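Local coordinates for protein lipase (Acinetobacter baumannii, PDB 4OPM) that probably hydrolyses ester bonds in lipids, as a putative triacylglycerol lipase with an alpha/beta hydrolase fold, at residues Ala20-Lys25 and Asn59-Ala64; Thr33-Glu38 and Ile75-Gly80; Ser139-Asp144 and Pro236-Trp241; Thr232-Thr237 and Leu259-Gln264. One frame throughout, in Å; residues are numbered along the deposited sequence.

Interaction 1: residues Ala20-Lys25 and Asn59-Ala64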
loop_
_atom_site.group_PDB
_atom_site.type_symbol
_atom_site.label_atom_id
_atom_site.label_comp_id
_atom_site.label_asym_id
_atom_site.label_seq_id
_atom_site.Cartn_x
_atom_site.Cartn_y
_atom_site.Cartn_z
ATOM N N ALA A 20 -7.457 15.381 4.542
ATOM C CA ALA A 20 -7.466 14.560 3.337
ATOM C C ALA A 20 -8.900 14.334 2.792
ATOM O O ALA A 20 -9.054 13.731 1.723
ATOM C CB ALA A 20 -6.799 13.230 3.621
ATOM N N GLY A 21 -9.915 14.816 3.527
ATOM C CA GLY A 21 -11.323 14.645 3.181
ATOM C C GLY A 21 -11.812 13.234 3.477
ATOM O O GLY A 21 -12.695 12.717 2.789
ATOM N N LEU A 22 -11.224 12.602 4.515
ATOM C CA LEU A 22 -11.547 11.244 4.925
ATOM C C LEU A 22 -12.187 11.189 6.290
ATOM O O LEU A 22 -11.885 12.015 7.163
ATOM C CB LEU A 22 -10.262 10.395 4.975
ATOM C CG LEU A 22 -9.436 10.268 3.676
ATOM C CD1 LEU A 22 -8.033 9.737 3.979
ATOM C CD2 LEU A 22 -10.139 9.352 2.646
ATOM N N GLN A 23 -13.021 10.166 6.495
ATOM C CA GLN A 23 -13.590 9.851 7.798
ATOM C C GLN A 23 -13.277 8.384 8.113
ATOM O O GLN A 23 -13.083 7.585 7.193
ATOM C CB GLN A 23 -15.086 10.179 7.893
ATOM C CG GLN A 23 -16.019 9.294 7.089
ATOM C CD GLN A 23 -17.451 9.736 7.315
ATOM O OE1 GLN A 23 -17.988 9.650 8.419
ATOM N NE2 GLN A 23 -18.087 10.259 6.288
ATOM N N SER A 24 -13.171 8.054 9.406
ATOM C CA SER A 24 -12.857 6.703 9.859
ATOM C C SER A 24 -14.131 5.920 10.036
ATOM O O SER A 24 -15.108 6.422 10.603
ATOM C CB SER A 24 -12.044 6.724 11.149
ATOM O OG SER A 24 -10.780 7.331 10.919
ATOM N N LYS A 25 -14.139 4.704 9.483
ATOM C CA LYS A 25 -15.284 3.807 9.528
ATOM C C LYS A 25 -14.828 2.423 9.961
ATOM O O LYS A 25 -13.624 2.125 9.965
ATOM C CB LYS A 25 -15.997 3.773 8.161
ATOM C CG LYS A 25 -16.740 5.089 7.866
ATOM C CD LYS A 25 -17.845 4.954 6.872
ATOM C CE LYS A 25 -18.466 6.303 6.587
ATOM N NZ LYS A 25 -19.432 6.235 5.460
ATOM N N ASN A 59 -0.933 5.988 5.529
ATOM C CA ASN A 59 0.164 6.150 4.560
ATOM C C ASN A 59 -0.322 6.838 3.265
ATOM O O ASN A 59 0.480 7.435 2.559
ATOM C CB ASN A 59 0.748 4.786 4.179
ATOM C CG ASN A 59 1.495 4.041 5.263
ATOM O OD1 ASN A 59 1.807 2.862 5.094
ATOM N ND2 ASN A 59 1.856 4.707 6.355
ATOM N N TRP A 60 -1.629 6.695 2.945
ATOM C CA TRP A 60 -2.232 7.228 1.736
ATOM C C TRP A 60 -2.847 8.632 1.916
ATOM O O TRP A 60 -3.378 9.157 0.941
ATOM C CB TRP A 60 -3.326 6.271 1.248
ATOM C CG TRP A 60 -2.790 5.046 0.579
ATOM C CD1 TRP A 60 -2.703 3.788 1.109
ATOM C CD2 TRP A 60 -2.258 4.963 -0.749
ATOM N NE1 TRP A 60 -2.148 2.927 0.190
ATOM C CE2 TRP A 60 -1.887 3.616 -0.968
ATOM C CE3 TRP A 60 -2.091 5.891 -1.792
ATOM C CZ2 TRP A 60 -1.338 3.181 -2.182
ATOM C CZ3 TRP A 60 -1.562 5.456 -3.000
ATOM C CH2 TRP A 60 -1.214 4.107 -3.193
ATOM N N ASN A 61 -2.801 9.223 3.120
ATOM C CA ASN A 61 -3.476 10.503 3.394
ATOM C C ASN A 61 -3.057 11.632 2.468
ATOM O O ASN A 61 -3.937 12.326 1.951
ATOM C CB ASN A 61 -3.315 10.945 4.847
ATOM C CG ASN A 61 -4.147 10.099 5.800
ATOM O OD1 ASN A 61 -5.019 9.322 5.375
ATOM N ND2 ASN A 61 -3.880 10.205 7.095
ATOM N N ARG A 62 -1.744 11.797 2.235
ATOM C CA ARG A 62 -1.193 12.884 1.390
ATOM C C ARG A 62 -1.656 12.764 -0.063
ATOM O O ARG A 62 -1.949 13.775 -0.698
ATOM C CB ARG A 62 0.343 12.899 1.459
ATOM C CG ARG A 62 0.852 13.187 2.846
ATOM C CD ARG A 62 2.354 13.283 2.901
ATOM N NE ARG A 62 2.742 13.351 4.300
ATOM C CZ ARG A 62 3.522 14.277 4.840
ATOM N NH1 ARG A 62 4.088 15.206 4.079
ATOM N NH2 ARG A 62 3.763 14.266 6.143
ATOM N N VAL A 63 -1.732 11.532 -0.578
ATOM C CA VAL A 63 -2.206 11.276 -1.936
ATOM C C VAL A 63 -3.744 11.389 -1.950
ATOM O O VAL A 63 -4.311 12.043 -2.839
ATOM C CB VAL A 63 -1.718 9.888 -2.446
ATOM C CG1 VAL A 63 -2.506 9.428 -3.672
ATOM C CG2 VAL A 63 -0.216 9.910 -2.744
ATOM N N ALA A 64 -4.427 10.727 -0.978
ATOM C CA ALA A 64 -5.898 10.723 -0.921
ATOM C C ALA A 64 -6.466 12.148 -0.886
ATOM O O ALA A 64 -7.509 12.403 -1.476
ATOM C CB ALA A 64 -6.389 9.940 0.288
#

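Interaction 2: residues Thr33-Glu38 and Ile75-Gly80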
loop_
_atom_site.group_PDB
_atom_site.type_symbol
_atom_site.label_atom_id
_atom_site.label_comp_id
_atom_site.label_asym_id
_atom_site.label_seq_id
_atom_site.Cartn_x
_atom_site.Cartn_y
_atom_site.Cartn_z
ATOM N N THR A 33 -12.808 -7.347 11.963
ATOM C CA THR A 33 -13.398 -6.020 12.105
ATOM C C THR A 33 -12.464 -5.071 11.370
ATOM O O THR A 33 -11.381 -4.746 11.870
ATOM C CB THR A 33 -13.667 -5.624 13.558
ATOM O OG1 THR A 33 -14.517 -6.608 14.124
ATOM C CG2 THR A 33 -14.359 -4.258 13.664
ATOM N N TRP A 34 -12.866 -4.667 10.165
ATOM C CA TRP A 34 -12.061 -3.784 9.346
ATOM C C TRP A 34 -12.167 -2.341 9.793
ATOM O O TRP A 34 -13.271 -1.833 9.990
ATOM C CB TRP A 34 -12.494 -3.874 7.870
ATOM C CG TRP A 34 -12.136 -5.167 7.196
ATOM C CD1 TRP A 34 -12.877 -6.312 7.171
ATOM C CD2 TRP A 34 -10.980 -5.418 6.389
ATOM N NE1 TRP A 34 -12.251 -7.267 6.401
ATOM C CE2 TRP A 34 -11.069 -6.754 5.932
ATOM C CE3 TRP A 34 -9.859 -4.644 6.017
ATOM C CZ2 TRP A 34 -10.095 -7.334 5.108
ATOM C CZ3 TRP A 34 -8.892 -5.219 5.195
ATOM C CH2 TRP A 34 -9.007 -6.552 4.765
ATOM N N SER A 35 -11.017 -1.679 9.906
ATOM C CA SER A 35 -10.913 -0.237 10.102
ATOM C C SER A 35 -10.558 0.326 8.729
ATOM O O SER A 35 -9.683 -0.236 8.056
ATOM C CB SER A 35 -9.844 0.102 11.139
ATOM O OG SER A 35 -9.539 1.488 11.112
ATOM N N TYR A 36 -11.244 1.381 8.283
ATOM C CA TYR A 36 -10.934 1.966 6.978
ATOM C C TYR A 36 -11.302 3.431 6.929
ATOM O O TYR A 36 -12.153 3.892 7.702
ATOM C CB TYR A 36 -11.618 1.213 5.813
ATOM C CG TYR A 36 -13.135 1.259 5.792
ATOM C CD1 TYR A 36 -13.889 0.422 6.615
ATOM C CD2 TYR A 36 -13.818 2.052 4.867
ATOM C CE1 TYR A 36 -15.284 0.418 6.562
ATOM C CE2 TYR A 36 -15.213 2.066 4.814
ATOM C CZ TYR A 36 -15.940 1.240 5.660
ATOM O OH TYR A 36 -17.313 1.212 5.621
ATOM N N SER A 37 -10.621 4.161 6.038
ATOM C CA SER A 37 -10.916 5.559 5.757
ATOM C C SER A 37 -11.788 5.617 4.532
ATOM O O SER A 37 -11.631 4.796 3.612
ATOM C CB SER A 37 -9.630 6.352 5.513
ATOM O OG SER A 37 -8.810 6.350 6.660
ATOM N N GLU A 38 -12.717 6.571 4.510
ATOM C CA GLU A 38 -13.595 6.756 3.366
ATOM C C GLU A 38 -13.780 8.235 3.108
ATOM O O GLU A 38 -14.002 8.999 4.051
ATOM C CB GLU A 38 -14.946 6.061 3.590
ATOM C CG GLU A 38 -15.932 6.237 2.441
ATOM C CD GLU A 38 -17.246 5.490 2.562
ATOM O OE1 GLU A 38 -17.533 4.949 3.652
ATOM O OE2 GLU A 38 -18.006 5.475 1.569
ATOM N N ILE A 75 -9.882 3.243 1.925
ATOM C CA ILE A 75 -8.512 2.923 2.348
ATOM C C ILE A 75 -8.542 2.041 3.598
ATOM O O ILE A 75 -8.606 2.549 4.714
ATOM C CB ILE A 75 -7.640 4.193 2.606
ATOM C CG1 ILE A 75 -7.972 5.366 1.666
ATOM C CG2 ILE A 75 -6.130 3.832 2.603
ATOM C CD1 ILE A 75 -7.203 6.681 2.007
ATOM N N PRO A 76 -8.429 0.728 3.437
ATOM C CA PRO A 76 -8.485 -0.138 4.618
ATOM C C PRO A 76 -7.165 -0.286 5.343
ATOM O O PRO A 76 -6.086 -0.230 4.741
ATOM C CB PRO A 76 -8.906 -1.498 4.031
ATOM C CG PRO A 76 -8.365 -1.489 2.624
ATOM C CD PRO A 76 -8.367 -0.046 2.175
ATOM N N ASP A 77 -7.266 -0.529 6.648
ATOM C CA ASP A 77 -6.169 -1.012 7.461
ATOM C C ASP A 77 -6.151 -2.518 7.246
ATOM O O ASP A 77 -7.137 -3.198 7.566
ATOM C CB ASP A 77 -6.363 -0.695 8.952
ATOM C CG ASP A 77 -5.962 0.692 9.392
ATOM O OD1 ASP A 77 -4.973 1.235 8.829
ATOM O OD2 ASP A 77 -6.548 1.182 10.370
ATOM N N LEU A 78 -5.088 -3.052 6.672
ATOM C CA LEU A 78 -5.043 -4.500 6.481
ATOM C C LEU A 78 -4.856 -5.208 7.812
ATOM O O LEU A 78 -4.284 -4.616 8.734
ATOM C CB LEU A 78 -3.864 -4.878 5.538
ATOM C CG LEU A 78 -3.918 -4.361 4.092
ATOM C CD1 LEU A 78 -2.569 -4.549 3.401
ATOM C CD2 LEU A 78 -5.005 -5.074 3.282
ATOM N N PRO A 79 -5.284 -6.483 7.931
ATOM C CA PRO A 79 -4.953 -7.269 9.137
ATOM C C PRO A 79 -3.470 -7.119 9.515
ATOM O O PRO A 79 -2.593 -7.184 8.640
ATOM C CB PRO A 79 -5.243 -8.700 8.685
ATOM C CG PRO A 79 -6.346 -8.546 7.699
ATOM C CD PRO A 79 -5.955 -7.324 6.917
ATOM N N GLY A 80 -3.220 -6.859 10.790
ATOM C CA GLY A 80 -1.885 -6.650 11.331
ATOM C C GLY A 80 -1.523 -5.183 11.428
ATOM O O GLY A 80 -0.490 -4.845 12.004
#

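Interaction 3: residues Ser139-Asp144 and Pro236-Trp241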
loop_
_atom_site.group_PDB
_atom_site.type_symbol
_atom_site.label_atom_id
_atom_site.label_comp_id
_atom_site.label_asym_id
_atom_site.label_seq_id
_atom_site.Cartn_x
_atom_site.Cartn_y
_atom_site.Cartn_z
ATOM N N SER A 139 -8.700 -0.606 -13.097
ATOM C CA SER A 139 -7.329 -0.157 -13.359
ATOM C C SER A 139 -6.453 -0.554 -12.205
ATOM O O SER A 139 -6.951 -0.841 -11.109
ATOM C CB SER A 139 -7.269 1.362 -13.570
ATOM O OG SER A 139 -7.346 2.070 -12.342
ATOM N N LEU A 140 -5.144 -0.539 -12.451
ATOM C CA LEU A 140 -4.147 -0.890 -11.452
ATOM C C LEU A 140 -3.063 0.190 -11.381
ATOM O O LEU A 140 -2.567 0.631 -12.416
ATOM C CB LEU A 140 -3.550 -2.245 -11.854
ATOM C CG LEU A 140 -2.964 -3.151 -10.774
ATOM C CD1 LEU A 140 -4.045 -3.605 -9.765
ATOM C CD2 LEU A 140 -2.362 -4.391 -11.415
ATOM N N PHE A 141 -2.705 0.614 -10.166
ATOM C CA PHE A 141 -1.648 1.599 -9.988
ATOM C C PHE A 141 -0.650 0.975 -9.034
ATOM O O PHE A 141 -0.982 0.699 -7.883
ATOM C CB PHE A 141 -2.181 2.953 -9.495
ATOM C CG PHE A 141 -1.143 4.026 -9.225
ATOM C CD1 PHE A 141 0.048 4.073 -9.950
ATOM C CD2 PHE A 141 -1.381 5.023 -8.280
ATOM C CE1 PHE A 141 0.996 5.075 -9.707
ATOM C CE2 PHE A 141 -0.448 6.037 -8.057
ATOM C CZ PHE A 141 0.732 6.063 -8.772
ATOM N N LEU A 142 0.538 0.660 -9.546
ATOM C CA LEU A 142 1.564 -0.010 -8.766
ATOM C C LEU A 142 2.655 0.966 -8.379
ATOM O O LEU A 142 3.359 1.485 -9.239
ATOM C CB LEU A 142 2.148 -1.193 -9.552
ATOM C CG LEU A 142 1.142 -2.287 -9.994
ATOM C CD1 LEU A 142 1.805 -3.320 -10.915
ATOM C CD2 LEU A 142 0.496 -2.980 -8.780
ATOM N N VAL A 143 2.800 1.192 -7.078
ATOM C CA VAL A 143 3.810 2.106 -6.551
ATOM C C VAL A 143 4.876 1.275 -5.835
ATOM O O VAL A 143 4.614 0.784 -4.737
ATOM C CB VAL A 143 3.201 3.196 -5.617
ATOM C CG1 VAL A 143 4.276 4.208 -5.199
ATOM C CG2 VAL A 143 2.003 3.905 -6.271
ATOM N N ASP A 144 6.069 1.119 -6.446
ATOM C CA ASP A 144 7.188 0.322 -5.885
ATOM C C ASP A 144 6.650 -1.032 -5.367
ATOM O O ASP A 144 6.864 -1.404 -4.208
ATOM C CB ASP A 144 7.909 1.110 -4.778
ATOM C CG ASP A 144 8.480 2.423 -5.296
ATOM O OD1 ASP A 144 7.683 3.334 -5.600
ATOM O OD2 ASP A 144 9.721 2.506 -5.477
ATOM N N PRO A 236 -5.755 -1.836 -17.400
ATOM C CA PRO A 236 -4.798 -0.754 -17.710
ATOM C C PRO A 236 -4.001 -0.461 -16.440
ATOM O O PRO A 236 -4.591 -0.388 -15.354
ATOM C CB PRO A 236 -5.684 0.415 -18.150
ATOM C CG PRO A 236 -7.011 0.139 -17.565
ATOM C CD PRO A 236 -7.151 -1.359 -17.465
ATOM N N THR A 237 -2.665 -0.385 -16.557
ATOM C CA THR A 237 -1.808 -0.273 -15.376
ATOM C C THR A 237 -0.826 0.890 -15.481
ATOM O O THR A 237 -0.189 1.104 -16.520
ATOM C CB THR A 237 -1.066 -1.624 -15.161
ATOM O OG1 THR A 237 -2.025 -2.681 -15.025
ATOM C CG2 THR A 237 -0.139 -1.624 -13.938
ATOM N N LEU A 238 -0.702 1.619 -14.371
ATOM C CA LEU A 238 0.249 2.690 -14.182
ATOM C C LEU A 238 1.290 2.191 -13.186
ATOM O O LEU A 238 0.928 1.630 -12.148
ATOM C CB LEU A 238 -0.448 3.974 -13.685
ATOM C CG LEU A 238 0.449 5.205 -13.459
ATOM C CD1 LEU A 238 1.085 5.684 -14.778
ATOM C CD2 LEU A 238 -0.340 6.341 -12.828
ATOM N N ILE A 239 2.569 2.363 -13.518
ATOM C CA ILE A 239 3.676 1.930 -12.654
ATOM C C ILE A 239 4.462 3.150 -12.281
ATOM O O ILE A 239 4.872 3.900 -13.164
ATOM C CB ILE A 239 4.582 0.869 -13.361
ATOM C CG1 ILE A 239 3.782 -0.384 -13.796
ATOM C CG2 ILE A 239 5.814 0.478 -12.506
ATOM C CD1 ILE A 239 4.428 -1.135 -14.987
ATOM N N LEU A 240 4.727 3.329 -10.990
ATOM C CA LEU A 240 5.530 4.462 -10.532
ATOM C C LEU A 240 6.558 3.955 -9.524
ATOM O O LEU A 240 6.242 3.133 -8.671
ATOM C CB LEU A 240 4.649 5.581 -9.949
ATOM C CG LEU A 240 5.359 6.897 -9.637
ATOM C CD1 LEU A 240 4.449 8.089 -9.894
ATOM C CD2 LEU A 240 5.869 6.917 -8.191
ATOM N N TRP A 241 7.806 4.429 -9.656
ATOM C CA TRP A 241 8.895 4.014 -8.788
ATOM C C TRP A 241 9.716 5.183 -8.304
ATOM O O TRP A 241 9.812 6.207 -8.981
ATOM C CB TRP A 241 9.854 3.094 -9.581
ATOM C CG TRP A 241 10.168 1.801 -8.894
ATOM C CD1 TRP A 241 11.246 1.524 -8.095
ATOM C CD2 TRP A 241 9.350 0.635 -8.887
ATOM N NE1 TRP A 241 11.159 0.233 -7.618
ATOM C CE2 TRP A 241 10.002 -0.333 -8.087
ATOM C CE3 TRP A 241 8.110 0.310 -9.472
ATOM C CZ2 TRP A 241 9.473 -1.617 -7.890
ATOM C CZ3 TRP A 241 7.596 -0.968 -9.286
ATOM C CH2 TRP A 241 8.250 -1.898 -8.470
#

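Interaction 4: residues Thr232-Thr237 and Leu259-Gln264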
loop_
_atom_site.group_PDB
_atom_site.type_symbol
_atom_site.label_atom_id
_atom_site.label_comp_id
_atom_site.label_asym_id
_atom_site.label_seq_id
_atom_site.Cartn_x
_atom_site.Cartn_y
_atom_site.Cartn_z
ATOM N N THR A 232 -2.445 -13.098 -16.849
ATOM C CA THR A 232 -3.909 -13.078 -16.722
ATOM C C THR A 232 -4.470 -11.661 -16.429
ATOM O O THR A 232 -5.697 -11.495 -16.404
ATOM C CB THR A 232 -4.367 -14.065 -15.618
ATOM O OG1 THR A 232 -4.026 -13.560 -14.323
ATOM C CG2 THR A 232 -3.814 -15.476 -15.803
ATOM N N ILE A 233 -3.595 -10.658 -16.188
ATOM C CA ILE A 233 -4.031 -9.299 -15.837
ATOM C C ILE A 233 -4.109 -8.406 -17.095
ATOM O O ILE A 233 -3.087 -8.083 -17.689
ATOM C CB ILE A 233 -3.100 -8.687 -14.749
ATOM C CG1 ILE A 233 -3.131 -9.537 -13.451
ATOM C CG2 ILE A 233 -3.496 -7.222 -14.452
ATOM C CD1 ILE A 233 -2.019 -9.239 -12.441
ATOM N N ASP A 234 -5.324 -8.003 -17.478
ATOM C CA ASP A 234 -5.552 -7.163 -18.666
ATOM C C ASP A 234 -5.840 -5.717 -18.275
ATOM O O ASP A 234 -5.980 -4.869 -19.153
ATOM C CB ASP A 234 -6.743 -7.708 -19.492
ATOM C CG ASP A 234 -6.507 -9.031 -20.208
ATOM O OD1 ASP A 234 -5.336 -9.484 -20.264
ATOM O OD2 ASP A 234 -7.487 -9.602 -20.729
ATOM N N ALA A 235 -5.960 -5.440 -16.970
ATOM C CA ALA A 235 -6.291 -4.097 -16.471
ATOM C C ALA A 235 -5.283 -3.033 -16.953
ATOM O O ALA A 235 -4.067 -3.298 -16.938
ATOM C CB ALA A 235 -6.328 -4.098 -14.948
ATOM N N PRO A 236 -5.755 -1.836 -17.400
ATOM C CA PRO A 236 -4.798 -0.754 -17.710
ATOM C C PRO A 236 -4.001 -0.461 -16.440
ATOM O O PRO A 236 -4.591 -0.388 -15.354
ATOM C CB PRO A 236 -5.684 0.415 -18.150
ATOM C CG PRO A 236 -7.011 0.139 -17.565
ATOM C CD PRO A 236 -7.151 -1.359 -17.465
ATOM N N THR A 237 -2.665 -0.385 -16.557
ATOM C CA THR A 237 -1.808 -0.273 -15.376
ATOM C C THR A 237 -0.826 0.890 -15.481
ATOM O O THR A 237 -0.189 1.104 -16.520
ATOM C CB THR A 237 -1.066 -1.624 -15.161
ATOM O OG1 THR A 237 -2.025 -2.681 -15.025
ATOM C CG2 THR A 237 -0.139 -1.624 -13.938
ATOM N N LEU A 259 5.739 -7.551 -18.282
ATOM C CA LEU A 259 4.836 -8.616 -17.856
ATOM C C LEU A 259 3.351 -8.272 -17.990
ATOM O O LEU A 259 2.532 -9.181 -18.174
ATOM C CB LEU A 259 5.132 -9.017 -16.398
ATOM C CG LEU A 259 6.444 -9.794 -16.153
ATOM C CD1 LEU A 259 6.723 -9.922 -14.663
ATOM C CD2 LEU A 259 6.414 -11.194 -16.800
ATOM N N LEU A 260 2.998 -6.989 -17.871
ATOM C CA LEU A 260 1.598 -6.577 -17.932
ATOM C C LEU A 260 1.248 -5.989 -19.294
ATOM O O LEU A 260 1.779 -4.943 -19.674
ATOM C CB LEU A 260 1.303 -5.568 -16.807
ATOM C CG LEU A 260 1.480 -6.102 -15.376
ATOM C CD1 LEU A 260 1.561 -4.958 -14.371
ATOM C CD2 LEU A 260 0.357 -7.077 -14.996
ATOM N N LYS A 261 0.333 -6.677 -20.016
ATOM C CA LYS A 261 -0.154 -6.369 -21.366
ATOM C C LYS A 261 -0.541 -4.885 -21.555
ATOM O O LYS A 261 -0.151 -4.283 -22.553
ATOM C CB LYS A 261 -1.381 -7.260 -21.676
ATOM C CG LYS A 261 -1.887 -7.198 -23.112
ATOM C CD LYS A 261 -3.121 -8.073 -23.297
ATOM C CE LYS A 261 -3.641 -8.046 -24.717
ATOM N NZ LYS A 261 -4.772 -8.994 -24.904
ATOM N N ASN A 262 -1.309 -4.320 -20.617
ATOM C CA ASN A 262 -1.816 -2.958 -20.739
ATOM C C ASN A 262 -1.177 -1.988 -19.747
ATOM O O ASN A 262 -1.795 -1.012 -19.331
ATOM C CB ASN A 262 -3.345 -2.970 -20.636
ATOM C CG ASN A 262 -3.959 -3.667 -21.842
ATOM O OD1 ASN A 262 -3.562 -3.430 -22.988
ATOM N ND2 ASN A 262 -4.878 -4.601 -21.615
ATOM N N ALA A 263 0.093 -2.208 -19.436
ATOM C CA ALA A 263 0.826 -1.281 -18.590
ATOM C C ALA A 263 1.393 -0.159 -19.454
ATOM O O ALA A 263 1.811 -0.397 -20.592
ATOM C CB ALA A 263 1.941 -2.000 -17.852
ATOM N N GLN A 264 1.371 1.052 -18.924
ATOM C CA GLN A 264 1.951 2.248 -19.542
ATOM C C GLN A 264 3.449 2.297 -19.248
ATOM O O GLN A 264 3.871 1.622 -18.306
ATOM C CB GLN A 264 1.276 3.509 -18.946
ATOM C CG GLN A 264 -0.106 3.739 -19.522
ATOM C CD GLN A 264 -0.766 4.992 -19.030
ATOM O OE1 GLN A 264 -1.983 5.115 -19.129
ATOM N NE2 GLN A 264 0.005 5.971 -18.532
HETATM O O HOH W 1 -2.372 -5.271 -18.089
HETATM O O HOH W 2 -0.846 -9.068 -18.905
#

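Interaction 1: residues Ala20-Lys25 and Asn59-Ala64
The amide of Asn61 meets Leu22 at its oxygen end. Methyl CD1 of Leu22 lies 3.3 Å from Asn61 OD1 and stands well off the amide plane, so the approach is neither flat over a face nor along an edge. The nitrogen end looks elsewhere: ND2 is hydrogen-bonded to Glu16 OE1 and Asp58 OD1. These two acceptors probably fix the rotation of the amide, with OD1 turned toward the leucine. Leu22 gets there with CG anti to its carbonyl carbon (chi1 -59°) and CD1 extended beyond it (chi2 164°). The same methyl also rests on Ala64 CB, at 4.0 Å. Asn61 and Ala64 are three residues apart on the short helix 61-64, so both present themselves to one leucine. Gly21, at positive phi (76°), makes the Schellman motif that ends helix 9-19, and strand 22-29, outermost in the alpha/beta hydrolase sheet, follows. Just before the glycine, the Ala20 methyl points at the helix 61-64 backbone, and its CB comes within 3.4 Å of Asn61 O. The carbonyl of Ala20 is bonded to Thr68 OG1. The contact is buried and rests on van der Waals packing between the segments. Ile75 of strand 72-76 packs against both Leu22 and Ala64.

Interaction 2: residues Thr33-Glu38 and Ile75-Gly80
Trp34 packs against the chain that leaves strand 72-76. Its CG sits beside the backbone N (chi1 -71°), and this lays the six-membered ring along Pro76 to Pro79. CE3 lies 3.8 Å from Pro76 CB, and CH2 is equally far from Pro79 CD. Ser35 follows. Its carbonyl accepts a nearly straight bond from Asp77 N (2.8 Å, 173° at the hydrogen), while its OG lies 3.1 Å from Asp77 OD2. Tyr36 forms a non-hydrogen-bonded antiparallel pair with Pro76, so the imino acid is not asked for an N-H toward this neighbour. The Tyr36 ring turns from the partner strand and meets Phe104 edge to face. Ser37 pairs with Ile75 through two backbone bonds, Ser37 N to Ile75 O and Ile75 N to Ser37 O, each 2.9 Å. Their side chains lie on the face opposite to that of Tyr36 and Pro76. Strands 32-39 and 72-76 are antiparallel neighbours near the edge of the mixed sheet that strand 22-29 forms. Arg57 reaches Ser37 OG as well as Asp77 OD2. A buried carboxylate with a salt bridge to Arg57 and a bond from Glu83 N is probably ionised.

Interaction 3: residues Ser139-Asp144 and Pro236-Trp241
Phe141 and Leu238 are register partners on the same face of the sheet; with CG anti to the backbone N (chi1 178° and -179°) they extend side by side. Leu238 CD2 lies 3.6 Å from Phe141 CE1. Further along, Leu240 CB meets the edge of the same ring, 3.7 Å from CE1. Tyr288 of helix 281-298 stacks on this phenyl group. The backbones are parallel, as expected for neighbouring strands in the parallel part of an alpha/beta hydrolase sheet. Five hydrogen bonds alternate between them, from Leu140 N to Pro236 O at one end to Asp144 N to Leu240 O at the other (both 3.0 Å). On the face that holds Leu140, Leu142 and Ile239, Thr237 packs beside Leu140, and its CG2 lies 4.0 Å from Leu142 CD1. Past the end of strand 137-143, Asp144 CA sits over the six-membered ring of Trp241, 3.4 Å from its centroid and almost on the normal, a CH-pi contact. Asp144 OD2 lies over the indole too, 3.2 Å from Trp241 CD1, and is bonded to Gly242 N. Asp144 also touches His274, which with Ser120 and Asp245 probably forms the catalytic triad.

Interaction 4: residues Thr232-Thr237 and Leu259-Gln264
Three direct hydrogen bonds join Asp234 and Thr237 to Asn262 and Gln264. The Asn262 side chain gives one: ND2 donates to Asp234 O over 2.7 Å, with the acceptor close to the amide plane. With CG beside the backbone N (chi1 -67°), the amide is brought to this carbonyl. The other two use the N and O of Thr237 and grip the residues before and after Ala263. Thr237 N donates to Asn262 O (3.0 Å), coming from above that carbonyl's plane, and Thr237 O accepts from Gln264 N (2.9 Å). They make a single bridge between Thr237 and Ala263. The hydroxyl of Thr237 bonds back to Ala235 O. Waters provide a second group of links. One water donates to Ile233 O and to Ala235 O and accepts from Asn262 N. The other lies 2.7 Å from Ile233 O, to which it probably donates, and accepts from Lys261 N. Apolar contacts centre on Leu260, the first residue of a type I turn that ends at Ala263. Its CD2 lies 3.8 Å from Ile233 CB, and CD1 is just as close to Thr237 CG2, the latter two side chains crossing at about a right angle. Lys261 NZ is 4.7 Å from Asp234 OD1, and both residues are exposed, so any attraction is probably screened by solvent. The loops are joined mainly by main-chain polar atoms, and two waters bridge carbonyls of one loop to N-H groups of the other.

Overall arrangement
Interactions 1, 2 and 3 all reach the mixed sheet of the alpha/beta hydrolase fold. Interactions 1 and 2 touch, their centres 12 Å apart: strands 22-29 and 32-39 are neighbours, Lys25 N probably bonds to Tyr36 O, and Ile75 packs against Leu22. Their segments alternate along the chain. Interaction 3 comes later, its centre 21 Å from that of interaction 2, on the opposite side of the chain's centre. Interaction 4 shares Pro236 and Thr237 with it, and their centres are 9 Å apart. It ties the loops flanking strand 237-242 and helix 251-259. The N-terminal strands 22-29 and 32-39 thus build one edge of the sheet. Interaction 3 lies by the probable catalytic triad.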